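Local coordinates for TRAP dicarboxylate transporter-DctP subunit (Marinobacter aquaeolei, PDB 4PFI), which probably binds an organic acid, such as a dicarboxylate, in the periplasm and delivers it to a TRAP-type membrane transporter, at residues Q55-Q60 with I69-F74; G102-T107 with P142-A147; P126-L131 with Q273-A278; N220-I225 with E291-Q296. All blocks are in the same frame, centred on the assembly; numbering follows the deposited sequence.

Contact 1 of 4, residues Q55-Q60 with I69-F74; sequences QQFREQ and IEVDVF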
# COMPACT_ATOMS: atom_id res chain seq x y z
N GLN A 55 12.24 -1.32 -11.79
CA GLN A 55 13.30 -1.88 -12.61
C GLN A 55 12.74 -2.63 -13.80
O GLN A 55 13.25 -2.53 -14.90
CB GLN A 55 14.14 -2.85 -11.81
CG GLN A 55 15.21 -2.22 -11.00
CD GLN A 55 15.80 -3.21 -10.01
OE1 GLN A 55 15.88 -2.95 -8.81
NE2 GLN A 55 16.18 -4.39 -10.52
N GLN A 56 11.69 -3.41 -13.56
CA GLN A 56 11.02 -4.13 -14.62
C GLN A 56 10.34 -3.18 -15.60
O GLN A 56 10.32 -3.45 -16.81
CB GLN A 56 9.97 -5.05 -14.02
CG GLN A 56 10.53 -6.17 -13.21
CD GLN A 56 11.04 -7.27 -14.10
OE1 GLN A 56 12.25 -7.43 -14.28
NE2 GLN A 56 10.11 -8.03 -14.70
N PHE A 57 9.79 -2.09 -15.09
CA PHE A 57 9.13 -1.09 -15.94
C PHE A 57 10.17 -0.43 -16.85
O PHE A 57 9.91 -0.18 -18.03
CB PHE A 57 8.44 -0.03 -15.10
CG PHE A 57 7.80 1.08 -15.89
CD1 PHE A 57 6.54 0.92 -16.45
CD2 PHE A 57 8.44 2.30 -16.05
CE1 PHE A 57 5.93 1.94 -17.17
CE2 PHE A 57 7.84 3.33 -16.76
CZ PHE A 57 6.59 3.16 -17.33
N ARG A 58 11.36 -0.18 -16.29
CA ARG A 58 12.45 0.42 -17.04
C ARG A 58 12.91 -0.49 -18.15
O ARG A 58 12.97 -0.07 -19.30
CB ARG A 58 13.64 0.76 -16.13
CG ARG A 58 14.86 1.36 -16.85
CD ARG A 58 15.97 1.73 -15.88
NE ARG A 58 16.35 0.54 -15.12
CZ ARG A 58 16.92 0.57 -13.91
NH1 ARG A 58 17.22 1.74 -13.34
NH2 ARG A 58 17.22 -0.57 -13.28
N GLU A 59 13.25 -1.74 -17.80
CA GLU A 59 13.80 -2.68 -18.78
C GLU A 59 12.84 -2.89 -19.94
O GLU A 59 13.25 -2.93 -21.09
CB GLU A 59 14.10 -4.03 -18.13
CG GLU A 59 15.38 -4.01 -17.34
CD GLU A 59 15.53 -5.19 -16.40
OE1 GLU A 59 14.50 -5.76 -15.97
OE2 GLU A 59 16.69 -5.57 -16.09
N GLN A 60 11.55 -2.98 -19.61
CA GLN A 60 10.51 -3.24 -20.59
C GLN A 60 10.30 -2.05 -21.51
O GLN A 60 10.27 -2.19 -22.73
CB GLN A 60 9.18 -3.56 -19.89
CG GLN A 60 8.05 -3.99 -20.83
CD GLN A 60 8.35 -5.31 -21.53
OE1 GLN A 60 9.29 -6.01 -21.15
NE2 GLN A 60 7.56 -5.65 -22.56
N ILE A 69 13.14 5.94 -25.57
CA ILE A 69 12.73 6.37 -24.24
C ILE A 69 13.60 5.70 -23.19
O ILE A 69 13.71 4.49 -23.14
CB ILE A 69 11.24 6.05 -23.96
CG1 ILE A 69 10.35 6.97 -24.78
CG2 ILE A 69 10.91 6.20 -22.46
CD1 ILE A 69 9.00 6.37 -25.14
N GLU A 70 14.24 6.51 -22.37
CA GLU A 70 15.03 5.99 -21.27
C GLU A 70 14.30 6.31 -19.97
O GLU A 70 13.59 7.31 -19.90
CB GLU A 70 16.42 6.62 -21.26
CG GLU A 70 17.43 5.74 -20.56
CD GLU A 70 18.64 6.52 -20.06
OE1 GLU A 70 18.75 7.72 -20.38
OE2 GLU A 70 19.46 5.92 -19.32
N VAL A 71 14.46 5.47 -18.96
CA VAL A 71 13.74 5.67 -17.70
C VAL A 71 14.71 5.82 -16.54
O VAL A 71 15.52 4.95 -16.26
CB VAL A 71 12.72 4.54 -17.42
CG1 VAL A 71 11.97 4.81 -16.13
CG2 VAL A 71 11.73 4.41 -18.55
N ASP A 72 14.63 6.95 -15.85
CA ASP A 72 15.44 7.17 -14.68
C ASP A 72 14.60 6.90 -13.46
O ASP A 72 13.55 7.52 -13.26
CB ASP A 72 16.02 8.58 -14.67
CG ASP A 72 17.31 8.69 -15.47
OD1 ASP A 72 17.41 8.02 -16.53
OD2 ASP A 72 18.23 9.42 -15.04
N VAL A 73 15.04 5.93 -12.66
CA VAL A 73 14.35 5.54 -11.45
C VAL A 73 14.96 6.23 -10.24
O VAL A 73 16.18 6.17 -10.03
CB VAL A 73 14.39 4.01 -11.25
CG1 VAL A 73 13.80 3.60 -9.88
CG2 VAL A 73 13.63 3.33 -12.36
N PHE A 74 14.10 6.88 -9.45
CA PHE A 74 14.50 7.62 -8.27
C PHE A 74 13.91 7.00 -6.99
O PHE A 74 12.81 7.34 -6.56
CB PHE A 74 14.06 9.08 -8.40
CG PHE A 74 14.72 9.80 -9.55
CD1 PHE A 74 16.01 10.29 -9.44
CD2 PHE A 74 14.06 9.96 -10.75
CE1 PHE A 74 16.62 10.94 -10.51
CE2 PHE A 74 14.67 10.61 -11.83
CZ PHE A 74 15.95 11.09 -11.70
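The Phe57 ring turns an edge, near its own plane, to Val71: CD2 of Phe57 lies 4.3 Å from CG1 of Val71, while the ring of Phe40 meets that of Phe57 edge-to-face. The second flat group, the Arg58 guanidinium, is met obliquely by Val73, with NH1 of Arg58 4.0 Å from CG2 of Val73. These side chains pack the helix of a beta-alpha-beta unit on its second strand: helix 49-65 crosses over from strand 37-41 to its parallel neighbour, strand 70-74. The short segments run nearly antiparallel, their N-to-C directions 164° apart and their axes 8.0 Å from each other, as the return from a helix to the next parallel strand requires.

Strand residues alternate: Val71 and Val73 direct their CB atoms toward the helix, and the CB atoms of Glu70 and Asp72 point away from it. Arg58 lays the aliphatic part of its chain across Val71, with its CG 3.9 Å from CB of Val71. With CG anti to the backbone N (chi1 178°) and the next torsion also extended, the chain runs straight out to CD before bending at chi3, and that bend brings NH1 beside Val73, the two side chains crossing at about a right angle. Replacing Arg58 by an alanine would probably uncover Val73 and part of Val71, because the methylenes and guanidinium that lie over them would be gone. No hydrogen bond joins the two segments; the N-H of Val71 is given instead to Glu62 OE2, on the same helix. The nearest approach is Arg58 CD to the carbonyl oxygen of Val71, at 3.3 Å.

Contact 2 of 4, residues G102-T107 with P142-A147; sequences GHLADT and PAYHNA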
# COMPACT_ATOMS: atom_id res chain seq x y z
N GLY A 102 -1.72 6.62 2.39
CA GLY A 102 -1.22 7.60 3.35
C GLY A 102 -0.86 8.96 2.76
O GLY A 102 -1.21 10.00 3.33
N HIS A 103 -0.18 8.97 1.63
CA HIS A 103 0.27 10.22 0.99
C HIS A 103 -0.82 10.94 0.19
O HIS A 103 -0.60 12.03 -0.32
CB HIS A 103 1.46 9.92 0.06
CG HIS A 103 2.72 9.62 0.79
ND1 HIS A 103 3.30 8.37 0.80
CD2 HIS A 103 3.52 10.40 1.56
CE1 HIS A 103 4.39 8.39 1.53
NE2 HIS A 103 4.55 9.62 2.01
N LEU A 104 -1.99 10.30 0.09
CA LEU A 104 -3.08 10.78 -0.75
C LEU A 104 -4.34 11.12 0.04
O LEU A 104 -5.26 11.69 -0.51
CB LEU A 104 -3.45 9.69 -1.76
CG LEU A 104 -2.49 9.34 -2.89
CD1 LEU A 104 -3.06 8.15 -3.68
CD2 LEU A 104 -2.30 10.55 -3.78
N ALA A 105 -4.38 10.76 1.32
CA ALA A 105 -5.62 10.79 2.10
C ALA A 105 -6.28 12.18 2.25
O ALA A 105 -7.49 12.26 2.42
CB ALA A 105 -5.38 10.18 3.50
N ASP A 106 -5.50 13.25 2.18
CA ASP A 106 -6.06 14.60 2.33
C ASP A 106 -6.53 15.16 1.00
O ASP A 106 -7.28 16.14 0.96
CB ASP A 106 -5.05 15.54 2.97
CG ASP A 106 -4.96 15.37 4.47
OD1 ASP A 106 -6.02 15.31 5.15
OD2 ASP A 106 -3.82 15.28 4.99
N THR A 107 -6.10 14.54 -0.09
CA THR A 107 -6.49 14.99 -1.42
C THR A 107 -7.43 13.98 -2.11
O THR A 107 -8.41 14.38 -2.75
CB THR A 107 -5.24 15.24 -2.31
OG1 THR A 107 -4.36 14.10 -2.23
CG2 THR A 107 -4.48 16.45 -1.83
N PRO A 142 -11.45 10.04 -11.59
CA PRO A 142 -11.93 11.40 -11.32
C PRO A 142 -11.40 11.95 -9.99
O PRO A 142 -11.02 13.12 -9.94
CB PRO A 142 -13.46 11.23 -11.26
CG PRO A 142 -13.73 9.98 -12.02
CD PRO A 142 -12.57 9.09 -11.73
N ALA A 143 -11.35 11.12 -8.95
CA ALA A 143 -10.87 11.57 -7.64
C ALA A 143 -9.41 12.01 -7.75
O ALA A 143 -8.99 12.98 -7.13
CB ALA A 143 -11.03 10.48 -6.60
N TYR A 144 -8.65 11.29 -8.57
CA TYR A 144 -7.24 11.61 -8.79
C TYR A 144 -7.06 12.87 -9.63
O TYR A 144 -6.17 13.68 -9.35
CB TYR A 144 -6.55 10.44 -9.50
CG TYR A 144 -6.05 9.37 -8.56
CD1 TYR A 144 -6.89 8.37 -8.12
CD2 TYR A 144 -4.73 9.36 -8.11
CE1 TYR A 144 -6.46 7.40 -7.29
CE2 TYR A 144 -4.29 8.38 -7.27
CZ TYR A 144 -5.16 7.40 -6.86
OH TYR A 144 -4.78 6.39 -6.03
N HIS A 145 -7.89 13.01 -10.66
CA HIS A 145 -7.88 14.18 -11.54
C HIS A 145 -8.15 15.39 -10.69
O HIS A 145 -7.48 16.40 -10.81
CB HIS A 145 -8.93 14.07 -12.64
CG HIS A 145 -8.53 13.18 -13.79
ND1 HIS A 145 -7.34 13.33 -14.47
CD2 HIS A 145 -9.18 12.16 -14.39
CE1 HIS A 145 -7.27 12.42 -15.43
NE2 HIS A 145 -8.37 11.70 -15.40
N ASN A 146 -9.12 15.26 -9.79
CA ASN A 146 -9.46 16.31 -8.85
C ASN A 146 -8.26 16.79 -8.03
O ASN A 146 -8.26 17.90 -7.50
CB ASN A 146 -10.58 15.83 -7.91
CG ASN A 146 -11.17 16.93 -7.07
OD1 ASN A 146 -10.78 17.12 -5.91
ND2 ASN A 146 -12.13 17.67 -7.64
N ALA A 147 -7.23 15.95 -7.92
CA ALA A 147 -5.98 16.32 -7.24
C ALA A 147 -4.87 16.64 -8.25
O ALA A 147 -3.71 16.82 -7.87
CB ALA A 147 -5.53 15.19 -6.28
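Leu104, at the end of the short, weakly bonded helix 101-104, is the first residue of 102-107 to meet the other segment. Its CD1 methyl comes obliquely onto the phenol end of Tyr144, 3.4 Å from OH and 3.8 Å from CE2 of that ring, and the two side chains cross at about a right angle. The CB of Leu104 points toward 142-147, and with CG anti to the carbonyl carbon (chi1 -70°) the branch continues to Tyr144.

The backbone then turns through Ala105 and Asp106, and the carbonyl oxygen of Leu104 receives two donors from one residue: Thr107 N at 3.0 Å and Thr107 OG1 at 3.1 Å. Both reach this oxygen from the same face of the carbonyl plane, the hydroxyl standing 42° out of it. The contact joins the turn after one helix to the last turn of helix 134-145 and the residues just past it, which lead into the long strand 149-164 of the solute-binding protein's mixed sheet. Tyr144 also packs on Leu151 and Phe154 of that strand, and both Leu104 and Tyr144 touch Thr111.

Thr107 ends the segment. With OG1 occupied by the turn (chi1 49°), the residue meets the second segment through carbon: its CB lies 4.0 Å from CB of Ala147, where the CA atoms of the two segments are closest, 6.0 Å from Thr107 CA to Ala147 CA.

Contact 3 of 4, residues P126-L131 with Q273-A278; sequences PARRLL and QLSEEA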
# COMPACT_ATOMS: atom_id res chain seq x y z
N PRO A 126 -9.29 -13.32 -7.54
CA PRO A 126 -10.35 -12.31 -7.48
C PRO A 126 -9.77 -10.92 -7.18
O PRO A 126 -10.14 -9.95 -7.83
CB PRO A 126 -11.24 -12.79 -6.32
CG PRO A 126 -10.85 -14.20 -6.05
CD PRO A 126 -9.45 -14.39 -6.55
N ALA A 127 -8.85 -10.82 -6.22
CA ALA A 127 -8.28 -9.53 -5.81
C ALA A 127 -7.53 -8.88 -6.98
O ALA A 127 -7.66 -7.68 -7.23
CB ALA A 127 -7.35 -9.73 -4.64
N ARG A 128 -6.75 -9.69 -7.69
CA ARG A 128 -6.07 -9.22 -8.88
C ARG A 128 -7.09 -8.73 -9.92
O ARG A 128 -6.96 -7.63 -10.46
CB ARG A 128 -5.22 -10.34 -9.48
CG ARG A 128 -4.21 -9.86 -10.51
CD ARG A 128 -3.32 -10.99 -10.98
NE ARG A 128 -4.07 -12.03 -11.68
CZ ARG A 128 -4.40 -11.98 -12.97
NH1 ARG A 128 -5.08 -12.98 -13.52
NH2 ARG A 128 -4.05 -10.94 -13.70
N ARG A 129 -8.12 -9.54 -10.19
CA ARG A 129 -9.14 -9.19 -11.18
C ARG A 129 -9.73 -7.82 -10.88
O ARG A 129 -9.93 -7.01 -11.79
CB ARG A 129 -10.29 -10.21 -11.18
CG ARG A 129 -10.05 -11.44 -12.05
CD ARG A 129 -11.33 -12.29 -12.27
NE ARG A 129 -11.59 -13.23 -11.17
CZ ARG A 129 -12.67 -13.23 -10.37
NH1 ARG A 129 -13.64 -12.34 -10.54
NH2 ARG A 129 -12.77 -14.15 -9.40
N LEU A 130 -10.04 -7.58 -9.61
CA LEU A 130 -10.66 -6.33 -9.19
C LEU A 130 -9.77 -5.12 -9.48
O LEU A 130 -10.19 -4.17 -10.15
CB LEU A 130 -10.96 -6.38 -7.70
CG LEU A 130 -11.72 -5.18 -7.15
CD1 LEU A 130 -13.17 -5.12 -7.72
CD2 LEU A 130 -11.67 -5.21 -5.60
N LEU A 131 -8.52 -5.17 -9.00
CA LEU A 131 -7.59 -4.06 -9.17
C LEU A 131 -7.31 -3.76 -10.65
O LEU A 131 -6.94 -2.64 -10.99
CB LEU A 131 -6.26 -4.34 -8.46
CG LEU A 131 -6.25 -4.40 -6.92
CD1 LEU A 131 -4.89 -4.85 -6.43
CD2 LEU A 131 -6.62 -3.07 -6.25
N GLN A 273 0.81 -5.29 -17.89
CA GLN A 273 1.56 -6.54 -17.80
C GLN A 273 2.12 -6.72 -16.40
O GLN A 273 2.08 -7.81 -15.84
CB GLN A 273 2.75 -6.51 -18.76
CG GLN A 273 2.45 -7.00 -20.18
CD GLN A 273 3.72 -7.37 -20.94
OE1 GLN A 273 4.76 -7.64 -20.34
NE2 GLN A 273 3.64 -7.37 -22.27
N LEU A 274 2.65 -5.64 -15.85
CA LEU A 274 3.40 -5.72 -14.61
C LEU A 274 2.47 -5.94 -13.43
O LEU A 274 2.93 -6.20 -12.33
CB LEU A 274 4.21 -4.44 -14.42
CG LEU A 274 5.36 -4.27 -15.42
CD1 LEU A 274 6.20 -3.05 -15.06
CD2 LEU A 274 6.22 -5.54 -15.47
N SER A 275 1.17 -5.86 -13.67
CA SER A 275 0.20 -6.11 -12.61
C SER A 275 0.39 -7.53 -12.06
O SER A 275 0.49 -7.72 -10.84
CB SER A 275 -1.22 -5.96 -13.15
OG SER A 275 -2.12 -6.77 -12.40
N GLU A 276 0.45 -8.49 -12.97
CA GLU A 276 0.50 -9.91 -12.64
C GLU A 276 1.85 -10.29 -12.04
O GLU A 276 1.93 -11.04 -11.06
CB GLU A 276 0.26 -10.72 -13.92
CG GLU A 276 0.23 -12.23 -13.74
CD GLU A 276 -0.19 -12.96 -15.03
OE1 GLU A 276 0.22 -14.13 -15.20
OE2 GLU A 276 -0.93 -12.37 -15.87
N GLU A 277 2.91 -9.77 -12.64
CA GLU A 277 4.26 -10.00 -12.14
C GLU A 277 4.41 -9.37 -10.75
O GLU A 277 5.15 -9.86 -9.91
CB GLU A 277 5.28 -9.42 -13.12
CG GLU A 277 6.71 -9.37 -12.60
CD GLU A 277 7.48 -10.67 -12.83
OE1 GLU A 277 6.96 -11.58 -13.52
OE2 GLU A 277 8.63 -10.77 -12.33
N ALA A 278 3.72 -8.26 -10.51
CA ALA A 278 3.79 -7.59 -9.22
C ALA A 278 3.26 -8.51 -8.11
O ALA A 278 3.80 -8.51 -7.03
CB ALA A 278 3.01 -6.29 -9.25
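Arg128 carries most of this small interface, and it meets Glu276 and Ser275 where helix 124-132 lies beside the long helix 263-296. Its CB points toward the second segment, and the chain leaves extended, with CG anti to the backbone N (chi1 -166°), before bending at chi3. That bend swings the guanidinium toward Glu276, whose own chain is extended beyond CG.

NH2 of Arg128 stops 4.1 Å from OE2 of Glu276. The oxygen lies well out of the guanidinium plane, so no N-H is aimed at it, and the guanidinium and carboxylate planes are 50° apart. The attraction is therefore between unlike charges at a distance, too long for a salt bridge. The stronger partners of Arg128 are on its own helix: NH2 makes a salt bridge with Glu132 OE2, and NH1 makes one with Glu125 OE1.

Ser275 adds a looser touch, with OG 4.2 Å from the CG methylene of Arg128. Its hydroxyl is hydrogen-bonded to Glu132 OE2, the same carboxylate oxygen that holds Arg128. Glu132 thus ties the two helices together where the pair itself does not, and Trp279 of helix 263-296 packs on Arg128, Ala127 and Leu131. The closest CA atoms, those of Arg128 and Glu276, are 7.6 Å apart.

The chemistry is that of an arginine among three carboxylates, two gripping it and one acting at a distance; Glu276 is likely to contribute a general electrostatic attraction across the helices, while the directional bonds are supplied by Glu125 and Glu132.

Contact 4 of 4, residues N220-I225 with E291-Q296; sequences NPVFAI and ETILEQ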
# COMPACT_ATOMS: atom_id res chain seq x y z
N ASN A 220 2.52 -3.24 8.97
CA ASN A 220 3.28 -2.98 7.74
C ASN A 220 3.49 -4.32 7.06
O ASN A 220 3.41 -5.36 7.71
CB ASN A 220 4.67 -2.40 8.07
CG ASN A 220 4.70 -0.90 7.96
OD1 ASN A 220 4.48 -0.37 6.89
ND2 ASN A 220 4.94 -0.22 9.08
N PRO A 221 3.81 -4.29 5.76
CA PRO A 221 4.19 -5.54 5.10
C PRO A 221 5.55 -6.03 5.63
O PRO A 221 6.37 -5.25 6.13
CB PRO A 221 4.25 -5.17 3.61
CG PRO A 221 4.38 -3.69 3.57
CD PRO A 221 3.75 -3.15 4.82
N VAL A 222 5.75 -7.34 5.57
CA VAL A 222 6.92 -7.98 6.13
C VAL A 222 8.25 -7.37 5.65
O VAL A 222 9.16 -7.21 6.47
CB VAL A 222 6.89 -9.49 5.83
CG1 VAL A 222 8.23 -10.13 6.10
CG2 VAL A 222 5.83 -10.15 6.68
N PHE A 223 8.38 -7.02 4.37
CA PHE A 223 9.65 -6.44 3.91
C PHE A 223 9.95 -5.12 4.59
O PHE A 223 11.09 -4.80 4.81
CB PHE A 223 9.76 -6.26 2.38
CG PHE A 223 8.88 -5.21 1.82
CD1 PHE A 223 9.32 -3.89 1.68
CD2 PHE A 223 7.57 -5.53 1.41
CE1 PHE A 223 8.44 -2.90 1.11
CE2 PHE A 223 6.72 -4.58 0.87
CZ PHE A 223 7.15 -3.26 0.72
N ALA A 224 8.92 -4.33 4.87
CA ALA A 224 9.15 -3.04 5.51
C ALA A 224 9.55 -3.26 7.00
O ALA A 224 10.41 -2.56 7.54
CB ALA A 224 7.92 -2.17 5.40
N ILE A 225 8.93 -4.25 7.65
CA ILE A 225 9.27 -4.62 9.02
C ILE A 225 10.75 -5.06 9.13
O ILE A 225 11.47 -4.62 10.03
CB ILE A 225 8.34 -5.74 9.51
CG1 ILE A 225 6.92 -5.18 9.68
CG2 ILE A 225 8.85 -6.34 10.82
CD1 ILE A 225 5.85 -6.26 9.84
N GLU A 291 11.85 -15.08 6.17
CA GLU A 291 12.93 -15.99 6.59
C GLU A 291 14.07 -15.20 7.25
O GLU A 291 14.63 -15.63 8.26
CB GLU A 291 13.47 -16.80 5.40
N THR A 292 14.42 -14.05 6.69
CA THR A 292 15.44 -13.20 7.29
C THR A 292 15.06 -12.78 8.72
O THR A 292 15.87 -12.86 9.63
CB THR A 292 15.69 -11.96 6.42
OG1 THR A 292 16.16 -12.40 5.14
CG2 THR A 292 16.69 -11.01 7.07
N ILE A 293 13.82 -12.35 8.91
CA ILE A 293 13.31 -12.03 10.23
C ILE A 293 13.48 -13.19 11.23
O ILE A 293 13.90 -12.98 12.34
CB ILE A 293 11.81 -11.61 10.15
CG1 ILE A 293 11.69 -10.16 9.74
CG2 ILE A 293 11.13 -11.76 11.48
CD1 ILE A 293 10.28 -9.75 9.24
N LEU A 294 13.13 -14.41 10.82
CA LEU A 294 13.17 -15.54 11.73
C LEU A 294 14.60 -15.88 12.15
O LEU A 294 14.80 -16.35 13.27
CB LEU A 294 12.46 -16.75 11.13
CG LEU A 294 10.94 -16.53 11.08
CD1 LEU A 294 10.28 -17.69 10.39
CD2 LEU A 294 10.34 -16.34 12.48
N GLU A 295 15.58 -15.63 11.28
CA GLU A 295 17.00 -15.78 11.64
C GLU A 295 17.41 -14.91 12.84
O GLU A 295 18.37 -15.22 13.54
CB GLU A 295 17.89 -15.44 10.45
CG GLU A 295 17.73 -16.41 9.27
CD GLU A 295 18.22 -15.85 7.91
OE1 GLU A 295 18.94 -14.81 7.89
OE2 GLU A 295 17.86 -16.43 6.85
N GLN A 296 16.72 -13.79 13.07
CA GLN A 296 17.07 -12.92 14.17
C GLN A 296 16.80 -13.65 15.51
O GLN A 296 17.52 -13.48 16.49
CB GLN A 296 16.27 -11.62 14.10
CG GLN A 296 16.23 -10.78 15.37
CD GLN A 296 17.51 -9.99 15.64
OE1 GLN A 296 18.33 -9.82 14.75
NE2 GLN A 296 17.67 -9.50 16.88
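This is a buried contact of aliphatic side chains, in which one isoleucine of the long helix 263-296 packs against the first turn of helix 222-228, just after strand 217-220 ends. Ile293 supplies the key atom. Its CB points toward the other segment, and CG1, anti to the carbonyl carbon (chi1 -82°), carries CD1 to the surface of the shorter helix. There the methyl meets two residues one turn apart: CG1 of Val222 is 3.8 Å from CD1 of Ile293, and CG2 of Ile225 is 4.0 Å from the same atom. Both pairs of side chains run aslant to one another. The carbonyl oxygen of Val222 also lies 3.9 Å from Ile293 CD1, a packing distance.

The helix starts at Pro221, its N-cap, whose carbonyl oxygen accepts a 3.1 Å bond from Ile225 N; this closes the turn that puts a methyl of each of Val222 and Ile225 within touch of Ile293. The same end is tied to helix 263-296 by Phe223 N, which bonds to Asn286 OD1. Around the contact, Val222 also rests on Thr161 and Ile225 on Thr163, both of strand 149-164, while Ile293 touches His231 and Glu226, placing it between helix 222-228 and the loop that follows.

Overall arrangement
The four contacts illustrate how chemistry follows place. Contact 4 is the fully buried one and is carried by aliphatic side chains; the other three are partly buried: contacts 1 and 2 pack carbon around an arginine or a tyrosine hydroxyl, and contact 3 sets opposite charges near each other. Contacts 3 and 4 share helix 263-296, and their centres are about 24 Å apart; that helix also reaches contact 1, where Leu274 CD1 packs 3.6 Å from Phe57 CA. Contact 1 is local, within one beta-alpha-beta unit, whereas contact 3 joins segments 142 residues apart. Contacts 2 and 4 lie on opposite sides of the chain's centre, about 31 Å apart between centres, and do not touch.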